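ABC-type amino acid transport system, periplasmic component (Caldanaerobacter subterraneus subsp. tengcongensis MB4, PDB 4YMX) binds arginine between its two lobes and probably delivers it, as the periplasmic substrate-binding component, to an amino acid ABC transporter. Local coordinates at residues Phe50-Val55 with Glu61-Asp66; Pro93-Gly98 with Ala223-Lys228; Ser139-Leu144 with Asp213-Val218; Asp181-Arg186 with Lys202-Met207. All blocks are in the same frame, centred on the assembly; numbering follows the deposited sequence.

Contact 1: Phe50-Val55 with Glu61-Asp66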
loop_
_atom_site.group_PDB
_atom_site.type_symbol
_atom_site.label_atom_id
_atom_site.label_comp_id
_atom_site.label_asym_id
_atom_site.label_seq_id
_atom_site.Cartn_x
_atom_site.Cartn_y
_atom_site.Cartn_z
ATOM N N PHE A 50 -0.559 5.738 -4.155
ATOM C CA PHE A 50 -0.131 6.085 -2.798
ATOM C C PHE A 50 1.311 6.534 -2.748
ATOM O O PHE A 50 1.636 7.563 -2.153
ATOM C CB PHE A 50 -0.357 4.905 -1.848
ATOM C CG PHE A 50 -1.802 4.552 -1.684
ATOM C CD1 PHE A 50 -2.567 5.142 -0.688
ATOM C CD2 PHE A 50 -2.418 3.663 -2.559
ATOM C CE1 PHE A 50 -3.917 4.842 -0.552
ATOM C CE2 PHE A 50 -3.772 3.357 -2.424
ATOM C CZ PHE A 50 -4.516 3.948 -1.421
ATOM N N GLU A 51 2.195 5.742 -3.347
ATOM C CA GLU A 51 3.599 6.096 -3.467
ATOM C C GLU A 51 4.187 5.378 -4.659
ATOM O O GLU A 51 4.009 4.161 -4.827
ATOM C CB GLU A 51 4.392 5.738 -2.206
ATOM C CG GLU A 51 4.155 4.324 -1.715
ATOM C CD GLU A 51 3.081 4.264 -0.677
ATOM O OE1 GLU A 51 2.870 5.310 -0.013
ATOM O OE2 GLU A 51 2.468 3.197 -0.508
ATOM N N PHE A 52 4.875 6.136 -5.501
ATOM C CA PHE A 52 5.509 5.576 -6.676
ATOM C C PHE A 52 6.574 6.527 -7.193
ATOM O O PHE A 52 6.614 7.695 -6.803
ATOM C CB PHE A 52 4.469 5.272 -7.765
ATOM C CG PHE A 52 3.737 6.486 -8.283
ATOM C CD1 PHE A 52 4.137 7.088 -9.470
ATOM C CD2 PHE A 52 2.644 7.013 -7.605
ATOM C CE1 PHE A 52 3.466 8.195 -9.975
ATOM C CE2 PHE A 52 1.967 8.129 -8.098
ATOM C CZ PHE A 52 2.390 8.719 -9.296
ATOM N N HIS A 53 7.442 6.019 -8.057
ATOM C CA HIS A 53 8.455 6.856 -8.688
ATOM C C HIS A 53 7.921 7.467 -9.969
ATOM O O HIS A 53 7.543 6.758 -10.906
ATOM C CB HIS A 53 9.717 6.046 -8.972
ATOM C CG HIS A 53 10.502 5.720 -7.748
ATOM N ND1 HIS A 53 11.622 6.430 -7.368
ATOM C CD2 HIS A 53 10.324 4.771 -6.792
ATOM C CE1 HIS A 53 12.103 5.931 -6.245
ATOM N NE2 HIS A 53 11.327 4.924 -5.872
ATOM N N LYS A 54 7.855 8.792 -9.983
ATOM C CA LYS A 54 7.521 9.542 -11.182
ATOM C C LYS A 54 8.850 9.974 -11.775
ATOM O O LYS A 54 9.573 10.797 -11.195
ATOM C CB LYS A 54 6.655 10.753 -10.837
ATOM C CG LYS A 54 6.245 11.591 -12.034
ATOM C CD LYS A 54 5.359 12.746 -11.593
ATOM C CE LYS A 54 4.925 13.582 -12.777
ATOM N NZ LYS A 54 4.439 14.929 -12.359
ATOM N N VAL A 55 9.182 9.379 -12.915
ATOM C CA VAL A 55 10.480 9.571 -13.545
ATOM C C VAL A 55 10.285 10.246 -14.890
ATOM O O VAL A 55 9.906 9.606 -15.875
ATOM C CB VAL A 55 11.201 8.229 -13.749
ATOM C CG1 VAL A 55 12.598 8.459 -14.318
ATOM C CG2 VAL A 55 11.276 7.460 -12.428
ATOM N N GLU A 61 11.212 11.381 -8.693
ATOM C CA GLU A 61 10.555 11.828 -7.478
ATOM C C GLU A 61 9.625 10.746 -6.966
ATOM O O GLU A 61 8.884 10.142 -7.738
ATOM C CB GLU A 61 9.729 13.087 -7.744
ATOM C CG GLU A 61 10.498 14.259 -8.326
ATOM C CD GLU A 61 9.594 15.434 -8.649
ATOM O OE1 GLU A 61 8.615 15.245 -9.406
ATOM O OE2 GLU A 61 9.853 16.544 -8.135
ATOM N N ILE A 62 9.664 10.500 -5.663
ATOM C CA ILE A 62 8.694 9.617 -5.040
ATOM C C ILE A 62 7.496 10.493 -4.703
ATOM O O ILE A 62 7.608 11.454 -3.924
ATOM C CB ILE A 62 9.259 8.951 -3.786
ATOM C CG1 ILE A 62 10.433 8.044 -4.162
ATOM C CG2 ILE A 62 8.189 8.139 -3.082
ATOM C CD1 ILE A 62 11.218 7.528 -2.963
ATOM N N VAL A 63 6.361 10.178 -5.332
ATOM C CA VAL A 63 5.157 10.993 -5.227
ATOM C C VAL A 63 3.942 10.129 -4.919
ATOM O O VAL A 63 4.000 8.900 -5.002
ATOM C CB VAL A 63 4.882 11.780 -6.530
ATOM C CG1 VAL A 63 6.045 12.710 -6.861
ATOM C CG2 VAL A 63 4.628 10.826 -7.682
ATOM N N GLY A 64 2.833 10.775 -4.578
ATOM C CA GLY A 64 1.580 10.078 -4.351
ATOM C C GLY A 64 0.812 10.639 -3.177
ATOM O O GLY A 64 1.273 11.553 -2.490
ATOM N N PHE A 65 -0.362 10.071 -2.943
ATOM C CA PHE A 65 -1.231 10.482 -1.845
ATOM C C PHE A 65 -0.506 10.409 -0.503
ATOM O O PHE A 65 -0.575 11.338 0.306
ATOM C CB PHE A 65 -2.463 9.571 -1.857
ATOM C CG PHE A 65 -3.521 9.919 -0.856
ATOM C CD1 PHE A 65 -4.139 11.166 -0.865
ATOM C CD2 PHE A 65 -3.968 8.962 0.037
ATOM C CE1 PHE A 65 -5.143 11.461 0.045
ATOM C CE2 PHE A 65 -4.978 9.251 0.947
ATOM C CZ PHE A 65 -5.566 10.502 0.948
ATOM N N ASP A 66 0.207 9.314 -0.270
ATOM C CA ASP A 66 0.930 9.161 0.990
ATOM C C ASP A 66 2.047 10.174 1.134
ATOM O O ASP A 66 2.364 10.599 2.252
ATOM C CB ASP A 66 1.510 7.754 1.141
ATOM C CG ASP A 66 0.459 6.713 1.498
ATOM O OD1 ASP A 66 -0.688 7.073 1.811
ATOM O OD2 ASP A 66 0.807 5.517 1.510
HETATM O O HOH W 1 9.131 13.636 -11.737
#

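Contact 2: Pro93-Gly98 with Ala223-Lys228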
loop_
_atom_site.group_PDB
_atom_site.type_symbol
_atom_site.label_atom_id
_atom_site.label_comp_id
_atom_site.label_asym_id
_atom_site.label_seq_id
_atom_site.Cartn_x
_atom_site.Cartn_y
_atom_site.Cartn_z
ATOM N N PRO A 93 10.140 -3.554 10.540
ATOM C CA PRO A 93 11.461 -3.693 11.165
ATOM C C PRO A 93 12.294 -2.402 11.171
ATOM O O PRO A 93 12.967 -2.124 12.161
ATOM C CB PRO A 93 12.134 -4.756 10.303
ATOM C CG PRO A 93 11.003 -5.628 9.865
ATOM C CD PRO A 93 9.848 -4.676 9.628
ATOM N N ALA A 94 12.245 -1.622 10.100
ATOM C CA ALA A 94 12.982 -0.364 10.063
ATOM C C ALA A 94 12.467 0.614 11.120
ATOM O O ALA A 94 13.244 1.315 11.770
ATOM C CB ALA A 94 12.917 0.257 8.668
ATOM N N LEU A 95 11.152 0.647 11.301
ATOM C CA LEU A 95 10.532 1.537 12.265
ATOM C C LEU A 95 10.896 1.111 13.687
ATOM O O LEU A 95 11.225 1.951 14.535
ATOM C CB LEU A 95 9.021 1.531 12.043
ATOM C CG LEU A 95 8.140 2.515 12.793
ATOM C CD1 LEU A 95 8.579 3.945 12.532
ATOM C CD2 LEU A 95 6.687 2.305 12.379
ATOM N N GLN A 96 10.872 -0.195 13.939
ATOM C CA GLN A 96 11.249 -0.733 15.246
ATOM C C GLN A 96 12.700 -0.427 15.584
ATOM O O GLN A 96 13.035 -0.176 16.744
ATOM C CB GLN A 96 11.038 -2.246 15.291
ATOM C CG GLN A 96 9.596 -2.690 15.232
ATOM C CD GLN A 96 9.479 -4.201 15.183
ATOM O OE1 GLN A 96 9.825 -4.835 14.183
ATOM N NE2 GLN A 96 8.998 -4.786 16.273
ATOM N N ALA A 97 13.555 -0.459 14.567
ATOM C CA ALA A 97 14.980 -0.209 14.738
ATOM C C ALA A 97 15.335 1.273 14.796
ATOM O O ALA A 97 16.488 1.622 15.060
ATOM C CB ALA A 97 15.775 -0.894 13.632
ATOM N N GLY A 98 14.360 2.143 14.540
ATOM C CA GLY A 98 14.621 3.572 14.526
ATOM C C GLY A 98 15.307 4.080 13.273
ATOM O O GLY A 98 15.807 5.207 13.250
ATOM N N ALA A 223 -3.271 3.512 7.434
ATOM C CA ALA A 223 -2.946 4.413 8.538
ATOM C C ALA A 223 -1.445 4.635 8.582
ATOM O O ALA A 223 -0.689 3.866 7.993
ATOM C CB ALA A 223 -3.443 3.841 9.862
ATOM N N VAL A 224 -1.018 5.684 9.281
ATOM C CA VAL A 224 0.403 5.967 9.458
ATOM C C VAL A 224 0.921 5.166 10.643
ATOM O O VAL A 224 0.260 5.086 11.679
ATOM C CB VAL A 224 0.650 7.469 9.708
ATOM C CG1 VAL A 224 2.117 7.734 9.999
ATOM C CG2 VAL A 224 0.194 8.285 8.510
ATOM N N ALA A 225 2.090 4.553 10.483
ATOM C CA ALA A 225 2.728 3.842 11.592
ATOM C C ALA A 225 3.897 4.617 12.174
ATOM O O ALA A 225 4.679 5.259 11.453
ATOM C CB ALA A 225 3.193 2.456 11.167
ATOM N N VAL A 226 3.975 4.619 13.505
ATOM C CA VAL A 226 5.134 5.150 14.219
ATOM C C VAL A 226 5.625 4.102 15.201
ATOM O O VAL A 226 4.925 3.127 15.491
ATOM C CB VAL A 226 4.845 6.485 14.975
ATOM C CG1 VAL A 226 4.376 7.569 14.006
ATOM C CG2 VAL A 226 3.832 6.273 16.105
ATOM N N ALA A 227 6.829 4.300 15.726
ATOM C CA ALA A 227 7.384 3.354 16.684
ATOM C C ALA A 227 6.512 3.268 17.932
ATOM O O ALA A 227 5.876 4.249 18.340
ATOM C CB ALA A 227 8.791 3.743 17.060
ATOM N N LYS A 228 6.483 2.083 18.529
ATOM C CA LYS A 228 5.735 1.854 19.755
ATOM C C LYS A 228 6.123 2.869 20.828
ATOM O O LYS A 228 7.296 3.005 21.176
ATOM C CB LYS A 228 6.000 0.441 20.266
ATOM C CG LYS A 228 5.232 0.091 21.526
ATOM C CD LYS A 228 3.734 0.053 21.276
ATOM C CE LYS A 228 3.317 -1.161 20.463
ATOM N NZ LYS A 228 1.900 -1.520 20.747
#

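Contact 3: Ser139-Leu144 with Asp213-Val218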
loop_
_atom_site.group_PDB
_atom_site.type_symbol
_atom_site.label_atom_id
_atom_site.label_comp_id
_atom_site.label_asym_id
_atom_site.label_seq_id
_atom_site.Cartn_x
_atom_site.Cartn_y
_atom_site.Cartn_z
ATOM N N SER A 139 -12.908 -17.078 -12.945
ATOM C CA SER A 139 -14.060 -16.168 -12.924
ATOM C C SER A 139 -14.524 -15.850 -11.515
ATOM O O SER A 139 -15.135 -14.808 -11.265
ATOM C CB SER A 139 -15.241 -16.784 -13.678
ATOM O OG SER A 139 -14.954 -16.964 -15.044
ATOM N N LYS A 140 -14.278 -16.769 -10.594
ATOM C CA LYS A 140 -14.811 -16.621 -9.256
ATOM C C LYS A 140 -13.861 -17.188 -8.219
ATOM O O LYS A 140 -12.874 -17.854 -8.562
ATOM C CB LYS A 140 -16.185 -17.281 -9.155
ATOM C CG LYS A 140 -16.176 -18.773 -9.422
ATOM C CD LYS A 140 -17.603 -19.315 -9.486
ATOM C CE LYS A 140 -17.617 -20.822 -9.698
ATOM N NZ LYS A 140 -16.944 -21.216 -10.961
ATOM N N PHE A 141 -14.180 -16.926 -6.955
ATOM C CA PHE A 141 -13.311 -17.275 -5.838
ATOM C C PHE A 141 -12.948 -18.763 -5.793
ATOM O O PHE A 141 -11.788 -19.112 -5.559
ATOM C CB PHE A 141 -13.941 -16.811 -4.523
ATOM C CG PHE A 141 -13.037 -16.952 -3.331
ATOM C CD1 PHE A 141 -11.955 -16.101 -3.162
ATOM C CD2 PHE A 141 -13.277 -17.928 -2.378
ATOM C CE1 PHE A 141 -11.128 -16.227 -2.055
ATOM C CE2 PHE A 141 -12.456 -18.057 -1.270
ATOM C CZ PHE A 141 -11.374 -17.202 -1.111
ATOM N N ASP A 142 -13.923 -19.633 -6.053
ATOM C CA ASP A 142 -13.674 -21.070 -6.038
ATOM C C ASP A 142 -12.606 -21.472 -7.058
ATOM O O ASP A 142 -11.879 -22.445 -6.846
ATOM C CB ASP A 142 -14.980 -21.829 -6.302
ATOM C CG ASP A 142 -14.889 -23.284 -5.920
ATOM O OD1 ASP A 142 -14.963 -24.141 -6.824
ATOM O OD2 ASP A 142 -14.725 -23.567 -4.716
ATOM N N ASP A 143 -12.502 -20.719 -8.150
ATOM C CA ASP A 143 -11.541 -21.029 -9.208
ATOM C C ASP A 143 -10.093 -20.782 -8.801
ATOM O O ASP A 143 -9.181 -21.186 -9.510
ATOM C CB ASP A 143 -11.836 -20.217 -10.474
ATOM C CG ASP A 143 -13.243 -20.419 -11.001
ATOM O OD1 ASP A 143 -13.911 -21.414 -10.639
ATOM O OD2 ASP A 143 -13.679 -19.571 -11.802
ATOM N N LEU A 144 -9.880 -20.110 -7.674
ATOM C CA LEU A 144 -8.527 -19.830 -7.201
ATOM C C LEU A 144 -7.852 -21.035 -6.567
ATOM O O LEU A 144 -6.634 -21.028 -6.365
ATOM C CB LEU A 144 -8.521 -18.671 -6.206
ATOM C CG LEU A 144 -9.000 -17.330 -6.759
ATOM C CD1 LEU A 144 -9.060 -16.311 -5.639
ATOM C CD2 LEU A 144 -8.095 -16.843 -7.897
ATOM N N ASP A 213 -15.967 -11.153 -3.364
ATOM C CA ASP A 213 -16.306 -10.868 -1.974
ATOM C C ASP A 213 -15.306 -11.508 -1.016
ATOM O O ASP A 213 -14.781 -10.864 -0.104
ATOM C CB ASP A 213 -17.707 -11.393 -1.641
ATOM C CG ASP A 213 -18.822 -10.511 -2.185
ATOM O OD1 ASP A 213 -18.530 -9.440 -2.764
ATOM O OD2 ASP A 213 -20.003 -10.889 -2.009
ATOM N N GLU A 214 -15.008 -12.774 -1.248
ATOM C CA GLU A 214 -14.309 -13.555 -0.245
ATOM C C GLU A 214 -12.821 -13.233 -0.098
ATOM O O GLU A 214 -12.229 -13.519 0.940
ATOM C CB GLU A 214 -14.521 -15.045 -0.497
ATOM C CG GLU A 214 -15.954 -15.493 -0.226
ATOM C CD GLU A 214 -16.188 -16.932 -0.615
ATOM O OE1 GLU A 214 -16.576 -17.152 -1.775
ATOM O OE2 GLU A 214 -15.981 -17.833 0.240
ATOM N N ILE A 215 -12.217 -12.620 -1.110
ATOM C CA ILE A 215 -10.802 -12.293 -1.005
ATOM C C ILE A 215 -10.591 -11.092 -0.090
ATOM O O ILE A 215 -9.492 -10.873 0.409
ATOM C CB ILE A 215 -10.155 -12.047 -2.393
ATOM C CG1 ILE A 215 -8.629 -12.176 -2.316
ATOM C CG2 ILE A 215 -10.536 -10.676 -2.931
ATOM C CD1 ILE A 215 -8.138 -13.601 -2.124
ATOM N N ASN A 216 -11.655 -10.333 0.150
ATOM C CA ASN A 216 -11.560 -9.115 0.950
ATOM C C ASN A 216 -11.810 -9.344 2.448
ATOM O O ASN A 216 -11.993 -8.389 3.209
ATOM C CB ASN A 216 -12.515 -8.054 0.392
ATOM C CG ASN A 216 -12.198 -6.655 0.889
ATOM O OD1 ASN A 216 -11.030 -6.260 0.979
ATOM N ND2 ASN A 216 -13.245 -5.905 1.248
ATOM N N ASN A 217 -11.779 -10.600 2.881
ATOM C CA ASN A 217 -12.031 -10.924 4.291
ATOM C C ASN A 217 -10.792 -10.754 5.172
ATOM O O ASN A 217 -10.396 -11.658 5.917
ATOM C CB ASN A 217 -12.621 -12.330 4.445
ATOM C CG ASN A 217 -14.025 -12.444 3.882
ATOM O OD1 ASN A 217 -14.686 -11.444 3.597
ATOM N ND2 ASN A 217 -14.491 -13.675 3.733
ATOM N N VAL A 218 -10.153 -9.595 5.045
ATOM C CA VAL A 218 -9.017 -9.220 5.882
ATOM C C VAL A 218 -9.280 -7.817 6.396
ATOM O O VAL A 218 -10.221 -7.154 5.947
ATOM C CB VAL A 218 -7.688 -9.233 5.095
ATOM C CG1 VAL A 218 -7.289 -10.653 4.761
ATOM C CG2 VAL A 218 -7.820 -8.386 3.824
#

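Contact 4: Asp181-Arg186 with Lys202-Met207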
loop_
_atom_site.group_PDB
_atom_site.type_symbol
_atom_site.label_atom_id
_atom_site.label_comp_id
_atom_site.label_asym_id
_atom_site.label_seq_id
_atom_site.Cartn_x
_atom_site.Cartn_y
_atom_site.Cartn_z
ATOM N N ASP A 181 5.010 -10.914 -13.352
ATOM C CA ASP A 181 4.714 -12.344 -13.278
ATOM C C ASP A 181 3.427 -12.682 -14.021
ATOM O O ASP A 181 3.377 -13.619 -14.819
ATOM C CB ASP A 181 4.550 -12.793 -11.822
ATOM C CG ASP A 181 5.856 -12.926 -11.094
ATOM O OD1 ASP A 181 6.914 -13.049 -11.750
ATOM O OD2 ASP A 181 5.816 -12.933 -9.844
ATOM N N LEU A 182 2.372 -11.925 -13.743
ATOM C CA LEU A 182 1.089 -12.186 -14.383
ATOM C C LEU A 182 1.178 -11.970 -15.889
ATOM O O LEU A 182 0.684 -12.793 -16.673
ATOM C CB LEU A 182 -0.016 -11.332 -13.757
ATOM C CG LEU A 182 -1.430 -11.636 -14.270
ATOM C CD1 LEU A 182 -1.847 -13.066 -13.949
ATOM C CD2 LEU A 182 -2.434 -10.640 -13.695
ATOM N N GLN A 183 1.850 -10.901 -16.304
ATOM C CA GLN A 183 2.001 -10.613 -17.723
ATOM C C GLN A 183 2.709 -11.757 -18.440
ATOM O O GLN A 183 2.346 -12.118 -19.572
ATOM C CB GLN A 183 2.753 -9.294 -17.929
ATOM C CG GLN A 183 2.887 -8.882 -19.394
ATOM C CD GLN A 183 1.542 -8.732 -20.085
ATOM O OE1 GLN A 183 0.548 -8.363 -19.462
ATOM N NE2 GLN A 183 1.504 -9.031 -21.379
ATOM N N ASN A 184 3.697 -12.338 -17.765
ATOM C CA ASN A 184 4.533 -13.389 -18.347
ATOM C C ASN A 184 4.055 -14.816 -18.077
ATOM O O ASN A 184 4.758 -15.776 -18.384
ATOM C CB ASN A 184 5.980 -13.234 -17.872
ATOM C CG ASN A 184 6.649 -11.995 -18.430
ATOM O OD1 ASN A 184 7.049 -11.099 -17.684
ATOM N ND2 ASN A 184 6.772 -11.934 -19.754
ATOM N N GLY A 185 2.864 -14.957 -17.509
ATOM C CA GLY A 185 2.307 -16.267 -17.215
ATOM C C GLY A 185 3.001 -17.044 -16.107
ATOM O O GLY A 185 2.876 -18.273 -16.038
ATOM N N ARG A 186 3.717 -16.343 -15.230
ATOM C CA ARG A 186 4.399 -17.003 -14.116
ATOM C C ARG A 186 3.517 -17.150 -12.878
ATOM O O ARG A 186 3.944 -17.723 -11.868
ATOM C CB ARG A 186 5.692 -16.271 -13.752
ATOM C CG ARG A 186 6.662 -16.157 -14.914
ATOM C CD ARG A 186 8.033 -15.657 -14.456
ATOM N NE ARG A 186 7.985 -14.264 -14.015
ATOM C CZ ARG A 186 8.322 -13.227 -14.772
ATOM N NH1 ARG A 186 8.734 -13.415 -16.020
ATOM N NH2 ARG A 186 8.240 -11.996 -14.280
ATOM N N LYS A 202 -3.673 0.758 -16.088
ATOM C CA LYS A 202 -3.533 1.822 -17.084
ATOM C C LYS A 202 -2.475 1.444 -18.116
ATOM O O LYS A 202 -2.601 1.777 -19.300
ATOM C CB LYS A 202 -3.209 3.171 -16.426
ATOM C CG LYS A 202 -4.281 3.659 -15.449
ATOM C CD LYS A 202 -3.999 5.078 -14.957
ATOM C CE LYS A 202 -2.513 5.318 -14.712
ATOM N NZ LYS A 202 -1.918 4.385 -13.715
ATOM N N GLU A 203 -1.436 0.733 -17.679
ATOM C CA GLU A 203 -0.415 0.249 -18.596
ATOM C C GLU A 203 -0.654 -1.196 -19.021
ATOM O O GLU A 203 -0.473 -1.549 -20.189
ATOM C CB GLU A 203 0.975 0.385 -17.972
ATOM C CG GLU A 203 1.354 1.823 -17.642
ATOM C CD GLU A 203 1.227 2.742 -18.839
ATOM O OE1 GLU A 203 1.539 2.310 -19.973
ATOM O OE2 GLU A 203 0.806 3.901 -18.645
ATOM N N TYR A 204 -1.071 -2.037 -18.081
ATOM C CA TYR A 204 -1.292 -3.437 -18.397
ATOM C C TYR A 204 -2.705 -3.649 -18.949
ATOM O O TYR A 204 -3.623 -4.106 -18.246
ATOM C CB TYR A 204 -1.051 -4.297 -17.165
ATOM C CG TYR A 204 0.405 -4.494 -16.794
ATOM C CD1 TYR A 204 1.176 -5.470 -17.428
ATOM C CD2 TYR A 204 1.002 -3.744 -15.782
ATOM C CE1 TYR A 204 2.488 -5.682 -17.073
ATOM C CE2 TYR A 204 2.325 -3.953 -15.421
ATOM C CZ TYR A 204 3.055 -4.927 -16.074
ATOM O OH TYR A 204 4.365 -5.165 -15.741
ATOM N N LYS A 205 -2.861 -3.335 -20.228
ATOM C CA LYS A 205 -4.163 -3.311 -20.878
ATOM C C LYS A 205 -4.790 -4.687 -21.091
ATOM O O LYS A 205 -5.986 -4.781 -21.377
ATOM C CB LYS A 205 -4.060 -2.538 -22.196
ATOM C CG LYS A 205 -3.748 -1.062 -21.986
ATOM C CD LYS A 205 -3.365 -0.360 -23.281
ATOM C CE LYS A 205 -3.268 1.144 -23.075
ATOM N NZ LYS A 205 -2.420 1.496 -21.901
ATOM N N ASP A 206 -4.007 -5.747 -20.940
ATOM C CA ASP A 206 -4.535 -7.094 -21.118
ATOM C C ASP A 206 -4.887 -7.763 -19.787
ATOM O O ASP A 206 -5.047 -8.985 -19.714
ATOM C CB ASP A 206 -3.563 -7.938 -21.939
ATOM C CG ASP A 206 -3.529 -7.515 -23.389
ATOM O OD1 ASP A 206 -4.621 -7.300 -23.963
ATOM O OD2 ASP A 206 -2.421 -7.366 -23.942
ATOM N N MET A 207 -5.018 -6.957 -18.735
ATOM C CA MET A 207 -5.446 -7.468 -17.438
ATOM C C MET A 207 -6.793 -6.880 -17.012
ATOM O O MET A 207 -7.200 -5.806 -17.469
ATOM C CB MET A 207 -4.386 -7.159 -16.375
ATOM C CG MET A 207 -3.070 -7.889 -16.600
ATOM S SD MET A 207 -1.856 -7.366 -15.388
ATOM C CE MET A 207 -0.389 -8.217 -15.969
HETATM O O HOH W 2 -1.169 -6.204 -20.205
HETATM O O HOH W 3 -0.371 -9.049 -23.466
#

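Contact 1: Phe50-Val55 with Glu61-Asp66
Phe52 and Val63 pair through two backbone hydrogen bonds, in the antiparallel hairpin of strands 51-56 and 59-63. Val63 N reaches Phe52 O at 2.9 Å, and Phe52 N donates back to Val63 O. Lys54 and Glu61 form the next hydrogen-bonded pair, with Lys54 N 2.8 Å from Glu61 O and Glu61 N bonded to Lys54 O. Lys54 O also takes a bond from a water, which donates its other hydrogen to Glu61 OE1. His53 and Ile62 make the non-hydrogen-bonded pair between them. Ile62 CG1 lies over one face of the imidazole, 3.7 Å from its centroid. Both ring nitrogens have partners: ND1 bonds Asp60 and NE2 bonds Asp85. On the other face of the sheet Val63 CG2 sits over the Phe52 ring, 3.5 Å from CZ.

Past the strands, Asp66 N donates to a lone pair of Phe50 O at 2.9 Å. Gly64 is the N-cap of the helix that follows. Its CA packs against Phe50 O; that closeness and its backbone angles leave room only for glycine. Glu51 OE1 and Asp66 OD2 approach to 2.6 Å, so one of the two acids probably carries a proton. The bend at chi2 of Glu51 (-94°) turns its carboxylate to this side. Glu51 OE2 bonds the bound arginine, while Asp66 OD2 accepts from Gly106 N. The hairpin thus brings a pocket residue next to the start of helix 65-77. Phe52 and Phe65 touch helix 249-258, Phe50 touches helix 194-201, and Ile62 rests on strand 80-85.

Contact 2: Pro93-Gly98 with Ala223-Lys228
The backbones of helix 91-96 and strand 222-227 come nearest at Leu95 and Ala227, with the two CA atoms 5.7 Å apart. This is helix-on-sheet packing in one lobe of the periplasmic binding protein fold. The strand belongs to a mixed five-stranded sheet, between strands 102-103 and 117-124. The helix ends close by in a Schellman motif. Gly98 has positive phi (78°), and its N bonds Leu95 O at 3.1 Å. Ala97 N still makes a helical bond to Pro93 O. The backbone of the strand is held by its sheet neighbours: Ala225 bonds Val103, and Val226 bonds Asp118.

One side chain carries the contact. With chi1 at -172°, CG of Leu95 stands opposite its own backbone N, which sends the branched end of the side chain out to the strand. Both methyls lie on one side of the strand backbone, CD1 against Ala227 N and CD2 against the carbonyl carbons of Ala225 and Val226. CD2 is also 3.7 Å from Ala225 CB. The small alanine side chains let leucine come right down onto the strand backbone. Val226 points its side chain away, to Leu233 and Leu234 of helix 231-247, so the sheet has a helix on each face here. Leu95 also touches Val117 of the edge strand and Val100 in the following loop. The tightest approach is at the backbone carbonyl carbon of Val226, where Leu95 CD2 lies 3.5 Å away.

Contact 3: Ser139-Leu144 with Asp213-Val218
Phe141 and Glu214 meet with the ring of one under the aliphatic base of the other. Two short 3-10 segments, 141-144 and 214-215, are joined here at the surface of the lobe built round strands 128-133, 148-152 and 189-193, one half of the periplasmic binding protein fold. Phe141 has the most surface buried. Its chi1 of -172° turns CG away from its own N and carries the ring across to the second segment. Glu214 CB stands almost exactly over the centre of that ring, 3.5 Å from the centroid and 6° off the normal. This is a CH-pi contact. The two side chains cross at about a right angle.

The glutamate chain stays on the same side of the ring plane. Its carboxylate lies above that plane, just outside the rim near CD2, with OE1 3.4 Å from Phe141 CD2. The carboxylate plane is tilted 41° from the ring. Ile215 is the third partner. Its CD1 lies in the plane of the ring, at the edge, 4.0 Å from Phe141 CE1. The rest of Ile215 is buried, against Val130 of strand 128-133 and Ala160 of helix 156-161. The phenylalanine thus rests on an exposed glutamate at one face and on a buried isoleucine at its edge.

The turn that presents Phe141 is fixed from within. Asp143 OD1 forms a salt bridge with Lys140 NZ at 3.1 Å. Its other oxygen, OD2, accepts from two backbone nitrogens, Lys140 N and, at 2.8 Å with a nearly straight bond, Ser139 N.

Contact 4: Asp181-Arg186 with Lys202-Met207
Gln183 OE1 accepts from a water at 2.9 Å and is flanked by Tyr204 and Met207. The water also accepts from Asp206 N, so it bridges the two segments. The oxygen lies near the plane of the Tyr204 ring, at its edge, 3.6 Å from CD1. The methyl CE of Met207 comes equally close to it. The amide nitrogen has its own bridge: Gln183 NE2 donates to a second water, which in turn donates to Asp206 OD2 at 2.7 Å. Both ends of the amide are thus tied through water to one aspartate, which should limit its rotation. The bend at chi2 (58°) sets the amide obliquely across the edge of the Tyr204 ring, the two planes 31° apart. Gln183 CB also touches Tyr204 CE1, at 3.7 Å.

Beneath these polar groups the contact is apolar. Leu182 and Met207 reach toward each other tip to tip, with Leu182 CD2 3.7 Å from Met207 SD. The extended chain of Met207 carries CE on to the backbone N of Gln183, 3.5 Å away. Leu182 and Met207 also rest on Val131 of strand 128-133.

Asp181 OD1 is gripped by two nitrogens of Arg186, NE at 2.8 Å and NH2, while Asp181 OD2 pairs with Lys170. Arg186 comes side-on, with both nitrogens on the one oxygen. Tyr204 to Met207 is a type I beta turn that leads into strand 207-210. Gly185 with positive phi is the C-prime residue of a Schellman motif that ends helix 175-183, with Arg186 N bonded to Asp181 O and Gly185 N to Leu182 O.

Overall arrangement
The four contacts spread over both lobes of the binding protein. Contacts 1 and 2 lie in one lobe, with centres about 20 Å apart. Contacts 3 and 4 lie in the other, also about 20 Å apart. None touches another; the nearest atoms of contacts 1 and 2 come within about 7 Å. Only contact 1 holds a residue of the arginine pocket, and the Glu51 side chain is about 3 Å from the ligand. The side chains of Ala225 in contact 2 and Ile215 in contact 3 stay about 10 and 12 Å away. Along the chain, contact 4 is nested inside contact 3, and contact 3 inside contact 2.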